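Local coordinates for glycosyl hydrolases family 31 family protein (Aspergillus niger, PDB 6DRU) that removes alpha-xylose from the non-reducing terminal glucose of xyloglucan oligosaccharides, as an alpha-xylosidase of glycosyl hydrolase family 31, at residues Q233-S236 with A237-R241; M379-N383 with Y384-G388; A446-E449 with G450-A454; F603-F606 with H607-R611. All coordinates share one frame; numbering follows the deposited sequence.

Interaction 1 of 4, residues Q233-S236 with A237-R241; sequences QRIS and ALTGR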
# COMPACT_ATOMS: atom_id res chain seq x y z
N GLN A 233 32.59 21.81 -15.37
CA GLN A 233 32.57 23.13 -14.74
C GLN A 233 31.16 23.52 -14.32
O GLN A 233 30.97 24.13 -13.26
CB GLN A 233 33.16 24.18 -15.68
CG GLN A 233 33.78 25.38 -14.97
CD GLN A 233 34.04 26.53 -15.92
OE1 GLN A 233 34.51 26.33 -17.05
NE2 GLN A 233 33.75 27.74 -15.47
N ARG A 234 30.17 23.17 -15.14
CA ARG A 234 28.78 23.48 -14.82
C ARG A 234 28.22 22.56 -13.74
O ARG A 234 27.48 23.01 -12.86
CB ARG A 234 27.93 23.40 -16.08
CG ARG A 234 28.42 24.26 -17.23
CD ARG A 234 28.04 25.72 -17.04
NE ARG A 234 28.45 26.54 -18.17
CZ ARG A 234 29.57 27.26 -18.21
NH1 ARG A 234 30.39 27.27 -17.18
NH2 ARG A 234 29.85 27.98 -19.29
N ILE A 235 28.56 21.27 -13.80
CA ILE A 235 28.07 20.32 -12.80
C ILE A 235 28.58 20.70 -11.42
O ILE A 235 27.83 20.71 -10.44
CB ILE A 235 28.48 18.89 -13.18
CG1 ILE A 235 27.77 18.44 -14.46
CG2 ILE A 235 28.18 17.92 -12.04
CD1 ILE A 235 28.31 17.14 -15.03
N SER A 236 29.87 21.03 -11.32
CA SER A 236 30.45 21.41 -10.03
C SER A 236 29.87 22.73 -9.53
O SER A 236 29.71 22.91 -8.32
CB SER A 236 31.97 21.50 -10.14
OG SER A 236 32.35 22.42 -11.15
N ALA A 237 29.56 23.66 -10.43
CA ALA A 237 28.90 24.89 -10.02
C ALA A 237 27.48 24.65 -9.53
O ALA A 237 26.95 25.46 -8.76
CB ALA A 237 28.88 25.89 -11.17
N LEU A 238 26.86 23.55 -9.95
CA LEU A 238 25.51 23.22 -9.50
C LEU A 238 25.51 22.43 -8.20
O LEU A 238 24.68 22.69 -7.32
CB LEU A 238 24.77 22.43 -10.58
CG LEU A 238 24.25 23.22 -11.78
CD1 LEU A 238 23.94 22.29 -12.93
CD2 LEU A 238 23.03 24.03 -11.39
N THR A 239 26.43 21.48 -8.06
CA THR A 239 26.38 20.52 -6.96
C THR A 239 27.51 20.66 -5.95
O THR A 239 27.43 20.07 -4.87
CB THR A 239 26.37 19.09 -7.51
OG1 THR A 239 27.60 18.84 -8.20
CG2 THR A 239 25.22 18.92 -8.49
N GLY A 240 28.56 21.42 -6.27
CA GLY A 240 29.62 21.62 -5.31
C GLY A 240 31.02 21.64 -5.88
O GLY A 240 31.39 20.79 -6.70
N ARG A 241 31.81 22.62 -5.46
CA ARG A 241 33.22 22.73 -5.82
C ARG A 241 34.07 22.15 -4.69
O ARG A 241 33.94 22.57 -3.54
CB ARG A 241 33.61 24.18 -6.09
CG ARG A 241 33.06 24.75 -7.38
CD ARG A 241 33.91 24.33 -8.58
NE ARG A 241 33.29 24.72 -9.84
CZ ARG A 241 33.23 25.97 -10.29
NH1 ARG A 241 33.75 26.96 -9.57
NH2 ARG A 241 32.65 26.23 -11.45
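The edge of the Arg241 guanidinium is where this contact forms: Ser236 OG and Gln233 O both lie near its plane. Arg241 NE donates to Ser236 OG over 2.8 Å, nearly straight (166°) and in the guanidinium plane. NH2 of Arg241 donates to Gln233 O at 3.2 Å. The Gln233 amide crosses the same guanidinium with its plane turned 51° away and sends NE2 to Glu53, a residue that also forms a salt bridge with Arg241 NH2. A bend at the second torsion curls the Arg241 chain back over the last helical turn.

These residues close helix 228-239, which packs through Ile235, Leu238 and Thr239 on one mixed sheet, against its strands 176-183, 187-191 and 216-222. Gly240, with positive phi, is the first residue to leave helical angles, yet Gly240 N still reaches Ser236 O at 2.8 Å.

Two carbonyls carry double loads. Gln233 O receives Ala237 N from the face of its plane opposite to that approached by Arg241 NH2. Ile235 O takes Thr239 N almost end-on, and Thr239 OG1 reaches the same Ile235 O at 2.9 Å from above the carbonyl plane. That hydroxyl lies between its own backbone N and carbonyl carbon (chi1 64°), a torsion that turns it back toward the helix; Gln477 NE2 is its second partner.

Interaction 2 of 4, residues M379-N383 with Y384-G388; sequences MLKKN and YYDKG
Tyr384 meets Leu380 one turn earlier, the two side chains slanting across each other with Leu380 CD2 3.9 Å from Tyr384 CD2. Tyr384 N bonds to Leu380 O at 2.9 Å, and the carbonyl O of Asn383 lies over one face of the tyrosine ring. Tyr385 N binds that same Leu380 O at 3.0 Å, five residues back, which is the evidence for a widened pi-type turn. Tyr385 CB rests on Lys381 CA at 3.7 Å, while CG stands anti to the backbone N (chi1 -165°) and carries the ring away from the preceding turn. Asp386, the first residue to leave helical angles, repeats the five-residue step: Asp386 N reaches Lys381 O at 3.0 Å. OD1 of Asp386 offers its syn lone pair to Lys381 NZ, 2.6 Å away, in a salt bridge. Lys387 runs extended alongside Asn383, with Lys387 CE 3.5 Å from Lys382 O, and its N bonds to Tyr384 O.

The turn ends helix 370-385 of the TIM-barrel domain. Leu380 packs on strands 319-328 and 391-394 and Tyr384 on 319-328, whereas Tyr385 meets the His465 ring edge-to-face and touches Phe392 of strand 391-394 and Phe451 and Ala454 of helix 439-455.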
# COMPACT_ATOMS: atom_id res chain seq x y z
N MET A 379 31.10 12.15 20.28
CA MET A 379 31.86 10.95 20.61
C MET A 379 33.21 10.94 19.91
O MET A 379 34.24 10.65 20.53
CB MET A 379 31.06 9.70 20.25
CG MET A 379 29.80 9.50 21.07
SD MET A 379 30.13 9.26 22.82
CE MET A 379 29.42 10.75 23.51
N LEU A 380 33.22 11.26 18.61
CA LEU A 380 34.47 11.21 17.85
C LEU A 380 35.45 12.28 18.31
O LEU A 380 36.66 12.02 18.37
CB LEU A 380 34.17 11.36 16.35
CG LEU A 380 33.27 10.29 15.74
CD1 LEU A 380 33.29 10.37 14.22
CD2 LEU A 380 33.68 8.90 16.21
N LYS A 381 34.97 13.47 18.64
CA LYS A 381 35.87 14.52 19.10
C LYS A 381 36.42 14.21 20.48
O LYS A 381 37.57 14.54 20.78
CB LYS A 381 35.16 15.88 19.10
CG LYS A 381 35.96 16.99 19.76
CD LYS A 381 35.15 18.27 19.88
CE LYS A 381 36.04 19.45 20.26
NZ LYS A 381 37.47 19.20 19.94
N LYS A 382 35.62 13.55 21.32
CA LYS A 382 36.07 13.23 22.67
C LYS A 382 37.13 12.13 22.67
O LYS A 382 38.14 12.23 23.38
CB LYS A 382 34.87 12.81 23.52
CG LYS A 382 35.22 12.37 24.93
CD LYS A 382 34.00 11.75 25.61
CE LYS A 382 32.75 12.59 25.41
NZ LYS A 382 31.53 11.91 25.91
N ASN A 383 36.92 11.09 21.88
CA ASN A 383 37.75 9.89 21.94
C ASN A 383 38.79 9.79 20.83
O ASN A 383 39.68 8.94 20.92
CB ASN A 383 36.86 8.64 21.91
CG ASN A 383 35.83 8.64 23.02
OD1 ASN A 383 34.63 8.52 22.77
ND2 ASN A 383 36.29 8.78 24.25
N TYR A 384 38.70 10.63 19.80
CA TYR A 384 39.65 10.55 18.70
C TYR A 384 40.29 11.90 18.40
O TYR A 384 41.50 12.06 18.53
CB TYR A 384 38.97 10.00 17.44
CG TYR A 384 38.49 8.57 17.55
CD1 TYR A 384 39.36 7.51 17.30
CD2 TYR A 384 37.18 8.28 17.90
CE1 TYR A 384 38.93 6.20 17.39
CE2 TYR A 384 36.74 6.97 18.00
CZ TYR A 384 37.62 5.94 17.74
OH TYR A 384 37.19 4.63 17.83
N TYR A 385 39.46 12.87 17.99
CA TYR A 385 39.99 14.15 17.50
C TYR A 385 40.83 14.85 18.56
O TYR A 385 41.92 15.35 18.27
CB TYR A 385 38.84 15.04 17.04
CG TYR A 385 39.27 16.22 16.19
CD1 TYR A 385 39.65 17.42 16.77
CD2 TYR A 385 39.29 16.13 14.80
CE1 TYR A 385 40.04 18.50 15.99
CE2 TYR A 385 39.68 17.20 14.02
CZ TYR A 385 40.05 18.38 14.62
OH TYR A 385 40.44 19.45 13.85
N ASP A 386 40.33 14.90 19.80
CA ASP A 386 41.07 15.51 20.89
C ASP A 386 42.18 14.62 21.43
O ASP A 386 42.76 14.93 22.47
CB ASP A 386 40.12 15.89 22.03
CG ASP A 386 39.24 17.07 21.70
OD1 ASP A 386 39.41 17.64 20.60
OD2 ASP A 386 38.39 17.44 22.53
N LYS A 387 42.48 13.51 20.74
CA LYS A 387 43.51 12.58 21.19
C LYS A 387 44.48 12.22 20.07
O LYS A 387 45.16 11.20 20.15
CB LYS A 387 42.87 11.33 21.78
CG LYS A 387 42.06 11.59 23.05
CD LYS A 387 41.54 10.29 23.65
CE LYS A 387 40.78 10.51 24.94
NZ LYS A 387 40.27 9.21 25.47
N GLY A 388 44.55 13.05 19.02
CA GLY A 388 45.54 12.90 17.97
C GLY A 388 45.06 12.17 16.73
O GLY A 388 45.78 12.17 15.72

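Interaction 3 of 4, residues A446-E449 with G450-A454; sequences AIEE and GFRNA. With NAG (2-acetamido-2-deoxy-beta-D-glucopyranose), chain M.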
# COMPACT_ATOMS: atom_id res chain seq x y z
N ALA A 446 28.18 14.79 8.44
CA ALA A 446 28.36 14.79 9.89
C ALA A 446 29.80 15.12 10.28
O ALA A 446 30.03 15.91 11.21
CB ALA A 446 27.94 13.44 10.47
N ILE A 447 30.78 14.53 9.59
CA ILE A 447 32.17 14.81 9.92
C ILE A 447 32.62 16.13 9.30
O ILE A 447 33.44 16.85 9.89
CB ILE A 447 33.09 13.66 9.49
CG1 ILE A 447 32.73 12.38 10.24
CG2 ILE A 447 34.54 13.99 9.73
CD1 ILE A 447 31.87 11.47 9.44
N GLU A 448 32.08 16.49 8.14
CA GLU A 448 32.39 17.79 7.55
C GLU A 448 32.00 18.91 8.50
O GLU A 448 32.76 19.86 8.71
CB GLU A 448 31.69 17.95 6.21
CG GLU A 448 31.92 19.30 5.55
CD GLU A 448 33.31 19.44 4.96
OE1 GLU A 448 34.03 18.42 4.86
OE2 GLU A 448 33.69 20.58 4.61
N GLU A 449 30.81 18.81 9.10
CA GLU A 449 30.38 19.80 10.08
C GLU A 449 31.30 19.79 11.30
O GLU A 449 31.62 20.85 11.85
CB GLU A 449 28.94 19.53 10.50
CG GLU A 449 27.91 19.78 9.40
CD GLU A 449 26.53 19.26 9.76
OE1 GLU A 449 26.43 18.37 10.62
OE2 GLU A 449 25.55 19.75 9.16
N GLY A 450 31.74 18.60 11.72
CA GLY A 450 32.65 18.53 12.86
C GLY A 450 34.03 19.08 12.55
O GLY A 450 34.61 19.81 13.35
N PHE A 451 34.58 18.73 11.38
CA PHE A 451 35.85 19.29 10.95
C PHE A 451 35.80 20.81 10.91
O PHE A 451 36.62 21.49 11.53
CB PHE A 451 36.24 18.73 9.58
CG PHE A 451 36.84 17.36 9.62
CD1 PHE A 451 37.32 16.82 10.80
CD2 PHE A 451 36.94 16.60 8.46
CE1 PHE A 451 37.88 15.56 10.83
CE2 PHE A 451 37.50 15.34 8.48
CZ PHE A 451 37.97 14.81 9.67
N ARG A 452 34.82 21.35 10.19
CA ARG A 452 34.74 22.80 10.02
C ARG A 452 34.44 23.51 11.33
O ARG A 452 34.82 24.68 11.50
CB ARG A 452 33.67 23.14 8.97
CG ARG A 452 33.96 22.57 7.59
CD ARG A 452 35.26 23.12 7.04
NE ARG A 452 35.52 22.65 5.68
CZ ARG A 452 36.59 22.99 4.97
NH1 ARG A 452 37.50 23.80 5.48
NH2 ARG A 452 36.74 22.51 3.74
N ASN A 453 33.79 22.83 12.28
CA ASN A 453 33.48 23.45 13.56
C ASN A 453 34.73 23.56 14.43
O ASN A 453 34.93 24.57 15.11
CB ASN A 453 32.39 22.67 14.28
CG ASN A 453 31.96 23.32 15.59
OD1 ASN A 453 32.18 22.77 16.67
ND2 ASN A 453 31.33 24.49 15.50
N ALA A 454 35.57 22.52 14.43
CA ALA A 454 36.76 22.53 15.26
C ALA A 454 37.78 23.55 14.77
O ALA A 454 38.44 24.22 15.57
CB ALA A 454 37.38 21.14 15.31
C1 NAG M . 30.91 25.06 16.79
C2 NAG M . 30.78 26.55 17.05
C3 NAG M . 30.81 26.91 18.49
C4 NAG M . 29.91 26.00 19.30
C5 NAG M . 30.22 24.56 18.99
C6 NAG M . 29.31 23.66 19.79
C7 NAG M . 33.17 27.18 16.54
C8 NAG M . 34.10 28.01 15.68
N2 NAG M . 31.76 27.27 16.31
O3 NAG M . 30.43 28.26 18.64
O4 NAG M . 30.12 26.24 20.68
O5 NAG M . 30.02 24.34 17.61
O6 NAG M . 29.55 22.31 19.43
O7 NAG M . 33.64 26.45 17.39
O HOH W 1 34.59 21.32 2.50
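Helix 439-455 of the TIM-barrel domain holds this contact, in which side chains four residues apart pair along successive turns. On the barrel side, Ile447 sets CG2 over one face of the Phe451 ring, 3.5 Å from the centroid and 15° off the normal, a CH-pi contact. The two side chains lie alongside each other and both reach Phe392 of strand 391-394.

Farther round the helix, Glu448 and Arg452 also run side by side and form a salt bridge, Glu448 OE2 to Arg452 NE at 3.0 Å. The bond is straight (170°) and lies in the guanidinium plane, but it meets the carboxylate from above, the two planes being 67° apart. A bend at its second torsion turns the Glu448 carboxylate toward arginine. Both groups are held further from outside: OE1 of Glu448 accepts from Cys480 N, and Arg452 NH2 and NH1 donate to Ser461 O and Ala462 O, so the ion pair ties the helix to the segment containing the Cys463–Cys480 disulfide.

The helical bond from Phe451 N to Ile447 O is 2.7 Å long. That from Arg452 N to Glu448 O measures 2.9 Å, so backbone and side chains link the same residue pairs. Asn453 ND2 is joined covalently to C1 of an N-acetylglucosamine; with Ala454 and Thr455 it makes the Asn-X-Thr sequon typical of N-glycosylation.

Interaction 4 of 4, residues F603-F606 with H607-R611; sequences FNQF and HLTGR
This local contact forms in the closing turn of helix 596-609, where glycine with positive phi lets the chain turn off toward strand 614-615 of the C-terminal antiparallel sheet. The evidence is in the bonds: Thr609 N reaches Gln605 O at 3.0 Å and 173°, whereas Gly610 N to Phe606 O, at 3.2 Å, is weak, as are the bonds made by His607 N and Leu608 N. Gly610 is the first residue outside helical angles, and Gly610 CA makes a C-H...O contact with Phe606 O at 3.4 Å.

Gln605 O takes its two donors from opposite faces of its plane: Thr609 N on one, and on the other the hydroxyl, with Thr609 OG1 to Gln605 O at 3.1 Å. A first torsion of 49° folds that hydroxyl back over the turn. On the outer side, Leu608 CD1 touches both neighbouring amides, 3.3 Å from Asn604 OD1 and 3.4 Å from Gln605 NE2. His607 crosses the Asn604 side chain at a slant, ring and amide planes 61° apart, and its ND1 bonds to Ala242 O. Phe603, on the same helix, meets Trp512 and Phe553 edge-to-face. Arg611 O approaches the Phe606 ring at its edge, near the ring plane, 3.3 Å from Phe606 CD1.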
# COMPACT_ATOMS: atom_id res chain seq x y z
N PHE A 603 45.02 19.03 -7.96
CA PHE A 603 43.96 19.08 -6.96
C PHE A 603 43.42 20.49 -6.80
O PHE A 603 42.25 20.68 -6.44
CB PHE A 603 44.46 18.54 -5.62
CG PHE A 603 44.16 17.09 -5.40
CD1 PHE A 603 42.95 16.69 -4.84
CD2 PHE A 603 45.09 16.11 -5.73
CE1 PHE A 603 42.68 15.36 -4.63
CE2 PHE A 603 44.81 14.77 -5.52
CZ PHE A 603 43.61 14.40 -4.97
N ASN A 604 44.26 21.49 -7.05
CA ASN A 604 43.82 22.88 -6.94
C ASN A 604 42.90 23.26 -8.10
O ASN A 604 41.92 23.99 -7.90
CB ASN A 604 45.03 23.81 -6.89
CG ASN A 604 44.65 25.27 -6.78
OD1 ASN A 604 44.56 25.97 -7.79
ND2 ASN A 604 44.41 25.73 -5.56
N GLN A 605 43.20 22.78 -9.31
CA GLN A 605 42.33 23.07 -10.44
C GLN A 605 40.98 22.37 -10.32
O GLN A 605 39.96 22.92 -10.75
CB GLN A 605 43.02 22.68 -11.75
CG GLN A 605 43.82 23.81 -12.34
CD GLN A 605 42.95 24.99 -12.72
OE1 GLN A 605 41.94 24.84 -13.41
NE2 GLN A 605 43.32 26.17 -12.24
N PHE A 606 40.96 21.17 -9.75
CA PHE A 606 39.68 20.53 -9.42
C PHE A 606 38.91 21.37 -8.41
O PHE A 606 37.67 21.37 -8.42
CB PHE A 606 39.92 19.12 -8.89
CG PHE A 606 38.66 18.36 -8.59
CD1 PHE A 606 37.73 18.12 -9.60
CD2 PHE A 606 38.40 17.88 -7.32
CE1 PHE A 606 36.57 17.41 -9.33
CE2 PHE A 606 37.25 17.17 -7.06
CZ PHE A 606 36.33 16.94 -8.06
N HIS A 607 39.62 22.08 -7.53
CA HIS A 607 38.96 22.93 -6.55
C HIS A 607 38.40 24.20 -7.17
O HIS A 607 37.41 24.74 -6.67
CB HIS A 607 39.95 23.28 -5.43
CG HIS A 607 39.67 24.58 -4.76
ND1 HIS A 607 38.55 24.79 -3.98
CD2 HIS A 607 40.36 25.75 -4.75
CE1 HIS A 607 38.56 26.03 -3.52
NE2 HIS A 607 39.65 26.63 -3.97
N LEU A 608 38.99 24.68 -8.27
CA LEU A 608 38.56 25.95 -8.85
C LEU A 608 37.50 25.79 -9.93
O LEU A 608 36.52 26.54 -9.94
CB LEU A 608 39.77 26.69 -9.44
CG LEU A 608 40.93 27.05 -8.52
CD1 LEU A 608 42.10 27.57 -9.34
CD2 LEU A 608 40.51 28.07 -7.48
N THR A 609 37.67 24.83 -10.83
CA THR A 609 36.79 24.69 -11.98
C THR A 609 36.09 23.34 -12.05
O THR A 609 35.30 23.11 -12.97
CB THR A 609 37.56 24.92 -13.29
OG1 THR A 609 38.77 24.14 -13.29
CG2 THR A 609 37.91 26.39 -13.45
N GLY A 610 36.37 22.43 -11.12
CA GLY A 610 35.94 21.06 -11.29
C GLY A 610 36.71 20.33 -12.36
O GLY A 610 36.19 19.38 -12.96
N ARG A 611 37.94 20.77 -12.64
CA ARG A 611 38.81 20.13 -13.61
C ARG A 611 39.12 18.71 -13.16
O ARG A 611 39.77 18.52 -12.13
CB ARG A 611 40.10 20.94 -13.77
CG ARG A 611 40.90 20.63 -15.02
CD ARG A 611 40.05 20.86 -16.25
NE ARG A 611 40.82 20.69 -17.48
CZ ARG A 611 41.26 21.70 -18.22
NH1 ARG A 611 41.02 22.95 -17.86
NH2 ARG A 611 41.95 21.46 -19.33

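Interaction 3 lies wholly within a helix; the other three run over a helix's C-terminal end. They fall into two touching pairs. Interactions 1 and 4, both helix ends followed by a glycine with positive phi, meet where Arg241 NH1 lies 2.8 Å from Leu608 O. Interactions 2 and 3 belong to two barrel helices that pack against each other through Tyr385. Interactions 1 and 3 are buried: within the segments Arg241 meets a hydroxyl and a carbonyl, with Glu53 as its acid from outside, whereas Arg452 finds its carboxylate one turn away. Interactions 2 and 4 are only partly buried; the former has a lysine-aspartate salt bridge, its aspartate exposed, while the latter relies on backbone bonds, many of them weak.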